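PDB 3TGH: glideosome-associated protein 50 from Plasmodium falciparum 3D7, which is a component of the glideosome, the complex behind gliding motility and host-cell invasion, and probably anchors it to the parasite's inner membrane complex. Local coordinates for residues G10-G13 / G18-L21; K31-T36 / V278-N283; S43-G48 / N90-K95; H129-F134 / Q319-L324; T288-S293 / V298-K303. All coordinates share one frame; numbering follows the deposited sequence. Where two conformers were deposited one is given.

Contact 1: G10-G13 / G18-L21; sequences GDWG and GQIL
Gln19 reaches back from the first turns of helix 17-32 to lay its amide against Trp12 in the loop just ahead. Its NE2 comes within 3.1 Å of the backbone atom Trp12 O, while Gln19 CG passes the same Trp12 O at 3.4 Å. The same NE2 lies at the edge of the indole, near the ring plane, with Trp12 CE3 4.3 Å away, so the amide sits beside the tryptophan rather than over it. The glutamine spans the gap between helix and loop because chi1 of -171° swings CG away from its own N and the chain beyond runs out extended. Gln19 NE2 is hydrogen-bonded to Leu60 O outside the contact, which helps fix the rotation of the amide.

Trp12 is positioned in turn by a hydrogen bond from its NE1 to Ser40 OG and by an edge-to-face meeting with the Phe45 ring. One residue earlier, Asp11 has a left-handed backbone conformation, and its carboxylate accepts from the amides of Ser43 and His233, the latter a metal-binding residue. The side chain of Trp12 lies about 12 Å from that of His233. The sequence Gly10-Asp11-Trp12-Gly13 fits the Gly-Asp-x-Gly motif that follows the first strand in purple acid phosphatases, whose aspartate is a metal ligand in active relatives; the contact belongs to this strand-loop-helix unit of the calcineurin-like fold.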
# COMPACT_ATOMS: atom_id res chain seq x y z
N GLY A 10 -1.13 -7.73 1.15
CA GLY A 10 -2.51 -7.26 0.94
C GLY A 10 -3.58 -8.30 1.16
O GLY A 10 -3.35 -9.49 0.92
N ASP A 11 -4.74 -7.87 1.64
CA ASP A 11 -5.93 -8.73 1.79
C ASP A 11 -5.61 -9.99 2.59
O ASP A 11 -5.97 -11.12 2.22
CB ASP A 11 -6.47 -9.06 0.41
CG ASP A 11 -6.94 -7.82 -0.33
OD1 ASP A 11 -8.05 -7.35 -0.05
OD2 ASP A 11 -6.20 -7.31 -1.20
N TRP A 12 -4.96 -9.76 3.72
CA TRP A 12 -4.24 -10.79 4.48
C TRP A 12 -5.06 -11.36 5.65
O TRP A 12 -4.74 -12.43 6.17
CB TRP A 12 -2.91 -10.18 4.99
CG TRP A 12 -3.11 -8.85 5.64
CD1 TRP A 12 -2.91 -7.63 5.08
CD2 TRP A 12 -3.60 -8.61 6.97
NE1 TRP A 12 -3.25 -6.63 5.97
CE2 TRP A 12 -3.66 -7.21 7.15
CE3 TRP A 12 -3.98 -9.44 8.03
CZ2 TRP A 12 -4.09 -6.62 8.33
CZ3 TRP A 12 -4.41 -8.85 9.22
CH2 TRP A 12 -4.47 -7.46 9.35
N GLY A 13 -6.10 -10.64 6.06
CA GLY A 13 -6.82 -10.98 7.29
C GLY A 13 -7.94 -11.99 7.16
O GLY A 13 -9.12 -11.62 7.20
N GLY A 18 -3.29 -20.91 3.79
CA GLY A 18 -2.48 -19.99 3.01
C GLY A 18 -1.94 -18.82 3.81
O GLY A 18 -0.77 -18.47 3.69
N GLN A 19 -2.78 -18.22 4.65
CA GLN A 19 -2.35 -17.07 5.46
C GLN A 19 -1.15 -17.44 6.33
O GLN A 19 -0.18 -16.68 6.43
CB GLN A 19 -3.47 -16.55 6.36
CG GLN A 19 -3.10 -15.22 7.05
CD GLN A 19 -3.79 -14.99 8.40
OE1 GLN A 19 -4.20 -15.93 9.08
NE2 GLN A 19 -3.88 -13.72 8.80
N ILE A 20 -1.23 -18.61 6.96
CA ILE A 20 -0.24 -19.06 7.93
C ILE A 20 1.07 -19.45 7.24
O ILE A 20 2.15 -19.11 7.72
CB ILE A 20 -0.77 -20.27 8.75
CG1 ILE A 20 -2.08 -19.91 9.49
CG2 ILE A 20 0.27 -20.75 9.76
CD1 ILE A 20 -1.96 -18.72 10.42
N LEU A 21 0.96 -20.16 6.12
CA LEU A 21 2.13 -20.52 5.32
C LEU A 21 2.81 -19.25 4.80
O LEU A 21 4.02 -19.12 4.86
CB LEU A 21 1.71 -21.43 4.15
CG LEU A 21 2.81 -21.98 3.24
CD1 LEU A 21 3.85 -22.75 4.05
CD2 LEU A 21 2.22 -22.87 2.15

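Contact 2: K31-T36 / V278-N283; sequences KNERVT and VHELSN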
# COMPACT_ATOMS: atom_id res chain seq x y z
N LYS A 31 13.30 -10.58 7.68
CA LYS A 31 14.57 -10.71 8.39
C LYS A 31 15.76 -10.73 7.42
O LYS A 31 16.68 -9.92 7.54
CB LYS A 31 14.58 -11.99 9.24
CG LYS A 31 15.87 -12.26 10.01
CD LYS A 31 16.06 -11.28 11.15
CE LYS A 31 17.24 -11.69 12.02
NZ LYS A 31 17.42 -10.78 13.19
N ASN A 32 15.72 -11.63 6.45
CA ASN A 32 16.88 -11.86 5.58
C ASN A 32 17.16 -10.71 4.62
O ASN A 32 18.32 -10.43 4.30
CB ASN A 32 16.72 -13.16 4.79
CG ASN A 32 16.76 -14.39 5.68
OD1 ASN A 32 17.16 -14.33 6.85
ND2 ASN A 32 16.34 -15.52 5.13
N GLU A 33 16.10 -10.05 4.15
CA GLU A 33 16.22 -8.92 3.23
C GLU A 33 16.41 -7.59 3.96
O GLU A 33 16.59 -6.57 3.30
CB GLU A 33 14.99 -8.83 2.32
CG GLU A 33 14.86 -9.96 1.31
CD GLU A 33 15.58 -9.69 -0.02
OE1 GLU A 33 16.11 -8.58 -0.23
OE2 GLU A 33 15.60 -10.61 -0.86
N ARG A 34 16.37 -7.60 5.29
CA ARG A 34 16.51 -6.39 6.11
C ARG A 34 15.43 -5.35 5.77
O ARG A 34 15.71 -4.17 5.58
CB ARG A 34 17.92 -5.78 5.97
CG ARG A 34 19.04 -6.66 6.54
CD ARG A 34 20.30 -6.61 5.67
NE ARG A 34 21.51 -6.95 6.42
CZ ARG A 34 22.67 -7.31 5.87
NH1 ARG A 34 22.81 -7.41 4.55
NH2 ARG A 34 23.71 -7.60 6.65
N VAL A 35 14.19 -5.83 5.69
CA VAL A 35 13.05 -4.94 5.50
C VAL A 35 12.86 -4.08 6.75
O VAL A 35 12.97 -4.59 7.87
CB VAL A 35 11.77 -5.75 5.21
CG1 VAL A 35 10.52 -4.88 5.33
CG2 VAL A 35 11.87 -6.40 3.82
N THR A 36 12.60 -2.79 6.57
CA THR A 36 12.43 -1.88 7.71
C THR A 36 11.00 -1.35 7.93
O THR A 36 10.72 -0.76 8.98
CB THR A 36 13.41 -0.70 7.63
OG1 THR A 36 13.22 -0.01 6.40
CG2 THR A 36 14.86 -1.22 7.73
N VAL A 278 8.50 -7.80 -1.96
CA VAL A 278 9.56 -7.06 -1.30
C VAL A 278 10.12 -6.06 -2.31
O VAL A 278 10.38 -6.40 -3.47
CB VAL A 278 10.66 -7.99 -0.78
CG1 VAL A 278 11.79 -7.18 -0.15
CG2 VAL A 278 10.07 -8.98 0.24
N HIS A 279 10.28 -4.81 -1.87
CA HIS A 279 10.68 -3.72 -2.76
C HIS A 279 11.96 -3.12 -2.23
O HIS A 279 12.12 -2.97 -1.02
CB HIS A 279 9.61 -2.63 -2.81
CG HIS A 279 8.22 -3.14 -3.02
ND1 HIS A 279 7.63 -3.22 -4.26
CD2 HIS A 279 7.29 -3.56 -2.13
CE1 HIS A 279 6.40 -3.68 -4.13
NE2 HIS A 279 6.16 -3.90 -2.85
N GLU A 280 12.86 -2.76 -3.14
CA GLU A 280 14.15 -2.18 -2.79
C GLU A 280 14.34 -0.87 -3.58
O GLU A 280 14.36 -0.88 -4.81
CB GLU A 280 15.28 -3.17 -3.10
CG GLU A 280 15.10 -4.57 -2.46
CD GLU A 280 16.04 -5.65 -3.02
OE1 GLU A 280 16.79 -5.39 -4.00
OE2 GLU A 280 16.03 -6.77 -2.48
N LEU A 281 14.48 0.25 -2.86
CA LEU A 281 14.78 1.54 -3.49
C LEU A 281 16.28 1.76 -3.39
O LEU A 281 16.86 1.59 -2.31
CB LEU A 281 14.06 2.69 -2.78
CG LEU A 281 12.59 2.96 -3.10
CD1 LEU A 281 11.77 1.71 -3.09
CD2 LEU A 281 12.04 3.99 -2.12
N SER A 282 16.90 2.16 -4.50
CA SER A 282 18.34 2.40 -4.54
C SER A 282 18.66 3.56 -5.48
O SER A 282 17.76 4.16 -6.07
CB SER A 282 19.07 1.14 -5.02
OG SER A 282 18.87 0.90 -6.41
N ASN A 283 19.95 3.87 -5.63
CA ASN A 283 20.38 4.91 -6.55
C ASN A 283 19.96 4.65 -7.99
O ASN A 283 19.78 5.59 -8.77
CB ASN A 283 21.91 5.15 -6.46
CG ASN A 283 22.73 3.88 -6.70
OD1 ASN A 283 22.19 2.78 -6.77
ND2 ASN A 283 24.04 4.05 -6.82
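Val278 opens the strand side of the contact by pushing a methyl group toward the chain just beyond helix 17-32. Its CG1, anti to the backbone N at chi1 177°, packs 4.0 Å from Val35 CG2 and 4.4 Å from Glu33 CB. The next residue, His279, turns to the other face of the sheet, where its ring stacks on Phe6 and NE2 bonds Ser8 OG. Glu280 returns to the first face with an extended chain that crosses Glu33 at about a right angle. In the conformer described here, Glu280 OE2 lies 2.9 Å from Glu33 OE1, with the carboxylate planes 40° apart. Two acceptors this close do not attract by themselves, and because Glu280 was modelled in two conformers the approach is doubtful in detail. Lys289 NZ forms salt bridges to both side chains and would be expected to offset much of the repulsion.

Past the helix, a Schellman motif at Arg34, whose N bonds Lys31 O at 3.2 Å, ends the helical run and leads on to Val35. Strand 275-282 runs between strands 4-8 and 285-292 of the mixed sheet, and the chain leaving helix 17-32, through Glu33 and Val35, covers the face that presents Val278 and Glu280.

Contact 3: S43-G48 / N90-K95; sequences SNFIDG and NAQLLK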
# COMPACT_ATOMS: atom_id res chain seq x y z
N SER A 43 -7.59 -4.79 1.27
CA SER A 43 -8.26 -4.77 2.56
C SER A 43 -7.33 -5.34 3.64
O SER A 43 -6.33 -5.99 3.34
CB SER A 43 -9.55 -5.59 2.52
OG SER A 43 -10.53 -4.96 1.70
N ASN A 44 -7.69 -5.10 4.89
CA ASN A 44 -7.02 -5.72 6.02
C ASN A 44 -7.74 -7.01 6.42
O ASN A 44 -7.21 -8.11 6.25
CB ASN A 44 -6.95 -4.77 7.22
CG ASN A 44 -6.05 -3.59 6.97
OD1 ASN A 44 -4.93 -3.74 6.47
ND2 ASN A 44 -6.53 -2.39 7.32
N PHE A 45 -8.97 -6.86 6.90
CA PHE A 45 -9.74 -7.99 7.38
C PHE A 45 -10.82 -8.33 6.37
O PHE A 45 -11.70 -7.51 6.08
CB PHE A 45 -10.37 -7.67 8.74
CG PHE A 45 -9.36 -7.47 9.83
CD1 PHE A 45 -8.91 -8.54 10.59
CD2 PHE A 45 -8.85 -6.21 10.08
CE1 PHE A 45 -7.97 -8.35 11.60
CE2 PHE A 45 -7.91 -6.02 11.09
CZ PHE A 45 -7.47 -7.08 11.85
N ILE A 46 -10.77 -9.55 5.85
CA ILE A 46 -11.67 -9.96 4.79
C ILE A 46 -13.13 -9.95 5.26
O ILE A 46 -14.02 -9.65 4.47
CB ILE A 46 -11.28 -11.35 4.21
CG1 ILE A 46 -9.84 -11.33 3.68
CG2 ILE A 46 -12.27 -11.78 3.11
CD1 ILE A 46 -9.56 -10.23 2.65
N ASP A 47 -13.38 -10.27 6.53
CA ASP A 47 -14.74 -10.21 7.07
C ASP A 47 -14.97 -8.99 7.97
O ASP A 47 -15.98 -8.91 8.66
CB ASP A 47 -15.05 -11.50 7.84
CG ASP A 47 -15.12 -12.72 6.93
OD1 ASP A 47 -15.71 -12.63 5.83
OD2 ASP A 47 -14.59 -13.78 7.33
N GLY A 48 -14.04 -8.02 7.91
CA GLY A 48 -14.09 -6.83 8.77
C GLY A 48 -13.77 -7.15 10.22
O GLY A 48 -13.59 -8.32 10.57
N ASN A 90 -14.18 2.42 11.90
CA ASN A 90 -13.68 3.39 12.87
C ASN A 90 -12.73 2.77 13.89
O ASN A 90 -11.76 3.40 14.32
CB ASN A 90 -14.86 4.08 13.58
CG ASN A 90 -14.41 5.19 14.51
OD1 ASN A 90 -14.55 5.09 15.73
ND2 ASN A 90 -13.85 6.25 13.93
N ALA A 91 -13.00 1.52 14.27
CA ALA A 91 -12.12 0.78 15.15
C ALA A 91 -10.71 0.62 14.58
O ALA A 91 -9.73 0.70 15.31
CB ALA A 91 -12.72 -0.60 15.49
N GLN A 92 -10.61 0.40 13.27
CA GLN A 92 -9.30 0.27 12.64
C GLN A 92 -8.56 1.60 12.62
O GLN A 92 -7.34 1.63 12.73
CB GLN A 92 -9.44 -0.27 11.22
CG GLN A 92 -10.04 -1.65 11.18
CD GLN A 92 -9.78 -2.36 9.88
OE1 GLN A 92 -8.67 -2.33 9.33
NE2 GLN A 92 -10.81 -3.04 9.37
N LEU A 93 -9.30 2.70 12.48
CA LEU A 93 -8.74 4.05 12.57
C LEU A 93 -8.22 4.34 13.98
O LEU A 93 -7.10 4.86 14.15
CB LEU A 93 -9.80 5.06 12.14
CG LEU A 93 -9.41 6.54 12.15
CD1 LEU A 93 -8.43 6.83 11.03
CD2 LEU A 93 -10.65 7.44 12.05
N LEU A 94 -9.01 4.01 15.00
CA LEU A 94 -8.61 4.28 16.37
C LEU A 94 -7.38 3.47 16.77
O LEU A 94 -6.50 3.97 17.48
CB LEU A 94 -9.77 4.04 17.34
CG LEU A 94 -10.93 5.03 17.23
CD1 LEU A 94 -12.09 4.57 18.09
CD2 LEU A 94 -10.49 6.45 17.59
N LYS A 95 -7.30 2.23 16.30
CA LYS A 95 -6.08 1.43 16.48
C LYS A 95 -4.90 2.10 15.76
O LYS A 95 -3.76 2.03 16.23
CB LYS A 95 -6.28 0.02 15.92
CG LYS A 95 -7.10 -0.88 16.80
CD LYS A 95 -6.24 -1.84 17.59
CE LYS A 95 -7.11 -2.75 18.45
NZ LYS A 95 -6.30 -3.72 19.23
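The loop after strand 37-40 probably takes the place of the Gly-Asp-x-x-Tyr motif of purple acid phosphatases, and its Asn44 and Phe45 meet Gln92 of helix 89-97. Asn44 ND2 donates to Gln92 OE1 at 2.9 Å, with an N-H...O angle of 150°; the donor sits close to the line of the Gln92 C=O bond, and OE1 is tilted out of the Asn44 amide plane. The two amide planes are 49° apart. Asn44 OD1 is held from elsewhere by Thr78 OG1.

Gln92 gets there on a chain extended beyond CG, and it slides past Phe45 with its amide perpendicular to the ring. Gln92 OE1 lies in the ring plane at the edge of Phe45, whereas Gln92 NE2 approaches Phe45 CD2 obliquely at 3.8 Å. In active relatives the residue at what is probably the Ser43 position is an aspartate that bridges the two metals; a serine there is consistent with a phosphatase fold that does not work as a phosphatase. Asp84 is the second-shell anchor: its carboxylate accepts from the backbone N atoms of Asn44 and Phe45 and from Gln92 NE2. A type I beta turn follows, closed by Gly48 N to Phe45 O at 3.0 Å.

Contact 4: H129-F134 / Q319-L324; sequences HYFTHF and QHFAAL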
# COMPACT_ATOMS: atom_id res chain seq x y z
N HIS A 129 0.04 10.35 4.28
CA HIS A 129 1.32 10.25 3.59
C HIS A 129 2.44 10.00 4.58
O HIS A 129 2.28 10.26 5.77
CB HIS A 129 1.61 11.54 2.81
CG HIS A 129 1.44 12.77 3.64
ND1 HIS A 129 0.28 13.51 3.62
CD2 HIS A 129 2.25 13.35 4.56
CE1 HIS A 129 0.41 14.53 4.46
NE2 HIS A 129 1.59 14.45 5.04
N TYR A 130 3.55 9.51 4.05
CA TYR A 130 4.77 9.27 4.82
C TYR A 130 5.94 9.61 3.90
O TYR A 130 6.13 9.00 2.85
CB TYR A 130 4.83 7.80 5.25
CG TYR A 130 6.15 7.36 5.85
CD1 TYR A 130 6.64 7.94 7.01
CD2 TYR A 130 6.88 6.32 5.26
CE1 TYR A 130 7.86 7.52 7.56
CE2 TYR A 130 8.09 5.90 5.81
CZ TYR A 130 8.57 6.50 6.95
OH TYR A 130 9.77 6.08 7.49
N PHE A 131 6.69 10.64 4.28
CA PHE A 131 7.85 11.07 3.51
C PHE A 131 9.08 10.64 4.27
O PHE A 131 9.17 10.86 5.48
CB PHE A 131 7.86 12.58 3.34
CG PHE A 131 6.96 13.09 2.25
CD1 PHE A 131 5.58 13.01 2.38
CD2 PHE A 131 7.49 13.67 1.11
CE1 PHE A 131 4.74 13.48 1.38
CE2 PHE A 131 6.66 14.15 0.10
CZ PHE A 131 5.29 14.06 0.24
N THR A 132 10.04 10.05 3.57
CA THR A 132 11.27 9.60 4.18
C THR A 132 12.44 9.81 3.23
O THR A 132 12.28 10.35 2.13
CB THR A 132 11.16 8.13 4.65
OG1 THR A 132 12.29 7.79 5.46
CG2 THR A 132 11.03 7.17 3.45
N HIS A 133 13.63 9.42 3.67
CA HIS A 133 14.84 9.60 2.88
C HIS A 133 15.90 8.60 3.30
O HIS A 133 15.84 8.04 4.40
CB HIS A 133 15.38 11.02 3.05
CG HIS A 133 15.73 11.36 4.46
ND1 HIS A 133 17.03 11.32 4.93
CD2 HIS A 133 14.96 11.71 5.52
CE1 HIS A 133 17.04 11.65 6.21
NE2 HIS A 133 15.80 11.89 6.59
N PHE A 134 16.88 8.37 2.42
CA PHE A 134 18.03 7.53 2.74
C PHE A 134 19.26 8.02 1.98
O PHE A 134 19.14 8.72 0.98
CB PHE A 134 17.72 6.06 2.43
CG PHE A 134 17.43 5.77 0.98
CD1 PHE A 134 18.41 5.26 0.14
CD2 PHE A 134 16.16 5.97 0.46
CE1 PHE A 134 18.14 4.98 -1.20
CE2 PHE A 134 15.88 5.69 -0.88
CZ PHE A 134 16.87 5.19 -1.70
N GLN A 319 9.64 24.47 2.52
CA GLN A 319 8.52 25.28 2.06
C GLN A 319 7.47 24.42 1.37
O GLN A 319 6.27 24.71 1.45
CB GLN A 319 9.00 26.40 1.13
CG GLN A 319 9.75 27.53 1.85
CD GLN A 319 11.27 27.33 1.91
OE1 GLN A 319 11.79 26.21 1.77
NE2 GLN A 319 11.99 28.43 2.16
N HIS A 320 7.92 23.36 0.69
CA HIS A 320 7.01 22.40 0.07
C HIS A 320 6.37 21.46 1.09
O HIS A 320 5.18 21.17 0.99
CB HIS A 320 7.71 21.63 -1.05
CG HIS A 320 8.16 22.52 -2.17
ND1 HIS A 320 7.27 23.29 -2.89
CD2 HIS A 320 9.38 22.77 -2.68
CE1 HIS A 320 7.94 23.98 -3.80
NE2 HIS A 320 9.22 23.68 -3.69
N PHE A 321 7.14 21.00 2.08
CA PHE A 321 6.56 20.23 3.20
C PHE A 321 5.42 21.02 3.86
O PHE A 321 4.43 20.44 4.30
CB PHE A 321 7.59 19.91 4.28
CG PHE A 321 8.44 18.72 3.99
CD1 PHE A 321 7.93 17.44 4.13
CD2 PHE A 321 9.78 18.87 3.62
CE1 PHE A 321 8.72 16.33 3.89
CE2 PHE A 321 10.57 17.77 3.37
CZ PHE A 321 10.04 16.49 3.50
N ALA A 322 5.59 22.34 3.95
CA ALA A 322 4.61 23.22 4.56
C ALA A 322 3.29 23.31 3.78
O ALA A 322 2.30 23.79 4.33
CB ALA A 322 5.19 24.62 4.79
N ALA A 323 3.29 22.86 2.52
CA ALA A 323 2.08 22.83 1.69
C ALA A 323 1.32 21.50 1.78
O ALA A 323 0.24 21.35 1.19
CB ALA A 323 2.43 23.11 0.23
N LEU A 324 1.87 20.53 2.50
CA LEU A 324 1.19 19.25 2.68
C LEU A 324 -0.07 19.44 3.52
O LEU A 324 -0.11 20.29 4.40
CB LEU A 324 2.09 18.21 3.35
CG LEU A 324 3.20 17.56 2.53
CD1 LEU A 324 4.19 16.86 3.47
CD2 LEU A 324 2.64 16.57 1.50
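Leu324 presents its isopropyl group to two aromatic rings, those of His129 and Phe131, which project from the same side of strand 128-136. Its CD2 stands over the centre of the imidazole, 4.2 Å from the centroid of the His129 ring and only 8° off the normal, a CH-pi contact. The other methyl, CD1, approaches His129 NE2 at 3.9 Å and lies over one face of the Phe131 ring, while Leu324 CD2 also touches Phe131 CE1 at 3.7 Å. The imidazole is offered to the leucine by a chi1 of 50°, which sets its CG between the backbone N and the carbonyl carbon; ND1 of the same ring is tied to Gln182 NE2.

Phe321 comes to that same face of Phe131 from three residues earlier, on the last turn of helix 317-321. The two phenyl rings form an offset edge-to-face pair, with the edge of Phe321 directed at the face of Phe131, centroids 5.7 Å apart and planes at 66°. The leading atom is Phe321 CE1, which lies 3.9 Å from Phe131 CB. A type I turn, closed by Leu324 N to Phe321 O at 3.1 Å, brings both residues to bear on one ring.

This is plain packing near the surface. Strand 128-136 is an edge strand of its mixed sheet, beside strand 148-156, and helix 317-321 settles against it where Ile189 of helix 169-189 touches both Phe131 and Phe321.

Contact 5: T288-S293 / V298-K303; sequences TKFVSS and VIYTHK
Thr288 and His302 are joined by a reciprocal pair of backbone hydrogen bonds, Thr288 N to His302 O and His302 N to Thr288 O, both 2.8 Å long. They belong to the beta hairpin of strands 285-292 and 297-305, the latter an edge strand of its sheet. A water links the two side chains at this end, bonded to Thr288 OG1 at 2.7 Å and, in the plane of the imidazole, to His302 ND1 at 2.9 Å. Each side chain also has a partner beyond the hairpin: His279 ND1 for Thr288 OG1, Glu241 for His302 NE2.

Toward the turn, Ile299 and Tyr300 together stand across from Phe290, a beta bulge with one residue extra on strand 297-305. Phe290 N donates to Tyr300 O in a nearly straight bond, and Phe290 O accepts from Ile299 N; the buried Tyr300 N has no partner in the model. The Phe290 and Tyr300 side chains run side by side, Phe290 CD1 meeting the edge of the Tyr300 ring 4.0 Å from Tyr300 CD2, and Phe269 packs on both. The other face carries Lys289, Val291, Val298 and Thr301, where Lys289 CB touches Val298 CG1 at 3.9 Å. Across the bulge, Ile299 CD1 rests 3.9 Å from Ser292 CB.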
# COMPACT_ATOMS: atom_id res chain seq x y z
N THR A 288 11.39 -4.79 -7.45
CA THR A 288 10.30 -5.45 -6.76
C THR A 288 10.42 -6.95 -6.97
O THR A 288 10.53 -7.41 -8.10
CB THR A 288 8.94 -4.95 -7.28
OG1 THR A 288 8.80 -3.56 -6.99
CG2 THR A 288 7.79 -5.73 -6.64
N LYS A 289 10.41 -7.71 -5.87
CA LYS A 289 10.44 -9.16 -5.92
C LYS A 289 9.10 -9.74 -5.47
O LYS A 289 8.61 -9.44 -4.36
CB LYS A 289 11.57 -9.71 -5.05
CG LYS A 289 12.96 -9.39 -5.56
CD LYS A 289 14.02 -9.86 -4.58
CE LYS A 289 15.39 -9.27 -4.89
NZ LYS A 289 16.41 -9.63 -3.85
N PHE A 290 8.50 -10.54 -6.34
CA PHE A 290 7.24 -11.21 -6.04
C PHE A 290 7.55 -12.59 -5.48
O PHE A 290 8.19 -13.40 -6.15
CB PHE A 290 6.39 -11.34 -7.30
CG PHE A 290 5.85 -10.04 -7.80
CD1 PHE A 290 6.64 -9.20 -8.59
CD2 PHE A 290 4.56 -9.64 -7.47
CE1 PHE A 290 6.14 -7.99 -9.04
CE2 PHE A 290 4.06 -8.43 -7.92
CZ PHE A 290 4.84 -7.60 -8.71
N VAL A 291 7.09 -12.85 -4.26
CA VAL A 291 7.40 -14.08 -3.55
C VAL A 291 6.16 -14.95 -3.44
O VAL A 291 5.10 -14.48 -3.00
CB VAL A 291 7.94 -13.80 -2.13
CG1 VAL A 291 8.27 -15.10 -1.43
CG2 VAL A 291 9.16 -12.89 -2.20
N SER A 292 6.28 -16.20 -3.87
CA SER A 292 5.21 -17.18 -3.77
C SER A 292 5.39 -18.05 -2.53
O SER A 292 6.48 -18.59 -2.29
CB SER A 292 5.17 -18.07 -5.02
OG SER A 292 4.38 -19.21 -4.80
N SER A 293 4.31 -18.22 -1.78
CA SER A 293 4.29 -19.06 -0.58
C SER A 293 4.36 -20.56 -0.88
O SER A 293 4.44 -21.37 0.05
CB SER A 293 3.02 -18.79 0.23
OG SER A 293 1.86 -19.25 -0.45
N VAL A 298 11.14 -16.52 -5.10
CA VAL A 298 10.93 -15.30 -5.87
C VAL A 298 10.59 -15.74 -7.30
O VAL A 298 11.44 -16.32 -7.99
CB VAL A 298 12.19 -14.40 -5.88
CG1 VAL A 298 11.99 -13.20 -6.79
CG2 VAL A 298 12.54 -13.95 -4.46
N ILE A 299 9.35 -15.50 -7.71
CA ILE A 299 8.88 -15.98 -9.02
C ILE A 299 8.88 -14.90 -10.09
O ILE A 299 8.67 -15.20 -11.28
CB ILE A 299 7.51 -16.68 -8.93
CG1 ILE A 299 6.43 -15.77 -8.32
CG2 ILE A 299 7.63 -17.97 -8.12
CD1 ILE A 299 5.02 -16.33 -8.49
N TYR A 300 9.12 -13.65 -9.70
CA TYR A 300 9.31 -12.57 -10.66
C TYR A 300 10.04 -11.40 -10.02
O TYR A 300 9.77 -11.04 -8.88
CB TYR A 300 7.98 -12.08 -11.23
CG TYR A 300 8.14 -11.18 -12.43
CD1 TYR A 300 8.50 -11.70 -13.67
CD2 TYR A 300 7.96 -9.80 -12.33
CE1 TYR A 300 8.67 -10.87 -14.78
CE2 TYR A 300 8.12 -8.97 -13.43
CZ TYR A 300 8.48 -9.51 -14.65
OH TYR A 300 8.64 -8.67 -15.73
N THR A 301 10.96 -10.81 -10.78
CA THR A 301 11.67 -9.61 -10.35
C THR A 301 11.44 -8.50 -11.37
O THR A 301 11.79 -8.65 -12.55
CB THR A 301 13.16 -9.87 -10.18
OG1 THR A 301 13.34 -10.96 -9.26
CG2 THR A 301 13.88 -8.64 -9.65
N HIS A 302 10.83 -7.41 -10.92
CA HIS A 302 10.56 -6.26 -11.77
C HIS A 302 11.51 -5.13 -11.40
O HIS A 302 11.69 -4.83 -10.22
CB HIS A 302 9.11 -5.79 -11.61
CG HIS A 302 8.78 -4.59 -12.44
ND1 HIS A 302 8.72 -3.32 -11.91
CD2 HIS A 302 8.54 -4.46 -13.76
CE1 HIS A 302 8.43 -2.46 -12.87
NE2 HIS A 302 8.32 -3.13 -14.01
N LYS A 303 12.11 -4.50 -12.41
CA LYS A 303 13.04 -3.40 -12.19
C LYS A 303 12.54 -2.15 -12.91
O LYS A 303 12.25 -2.19 -14.11
CB LYS A 303 14.44 -3.77 -12.66
CG LYS A 303 15.04 -4.96 -11.91
CD LYS A 303 16.41 -5.36 -12.42
CE LYS A 303 17.00 -6.49 -11.59
NZ LYS A 303 18.23 -7.07 -12.19
O HOH W 1 9.58 -2.40 -9.27

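Overall arrangement
Contact 1 closes a short loop between strand 4-8 and helix 17-32. From the end of that helix contact 2 reaches some 240 residues ahead to strand 275-282, and contact 3, tying the loop after strand 37-40 to helix 89-97, falls wholly within that span. Contact 4 begins inside it too but ends beyond it, so contacts 2 and 4 cross; it brings the late helix 317-321 onto the edge of the second sheet. The hairpin of contact 5 lies within the span of contact 4. Contacts 1 and 3 meet near the metal region through Gly13 O and Ile46 N, while contacts 2 and 5 share the first sheet, joined by Val278 O and Lys289 N.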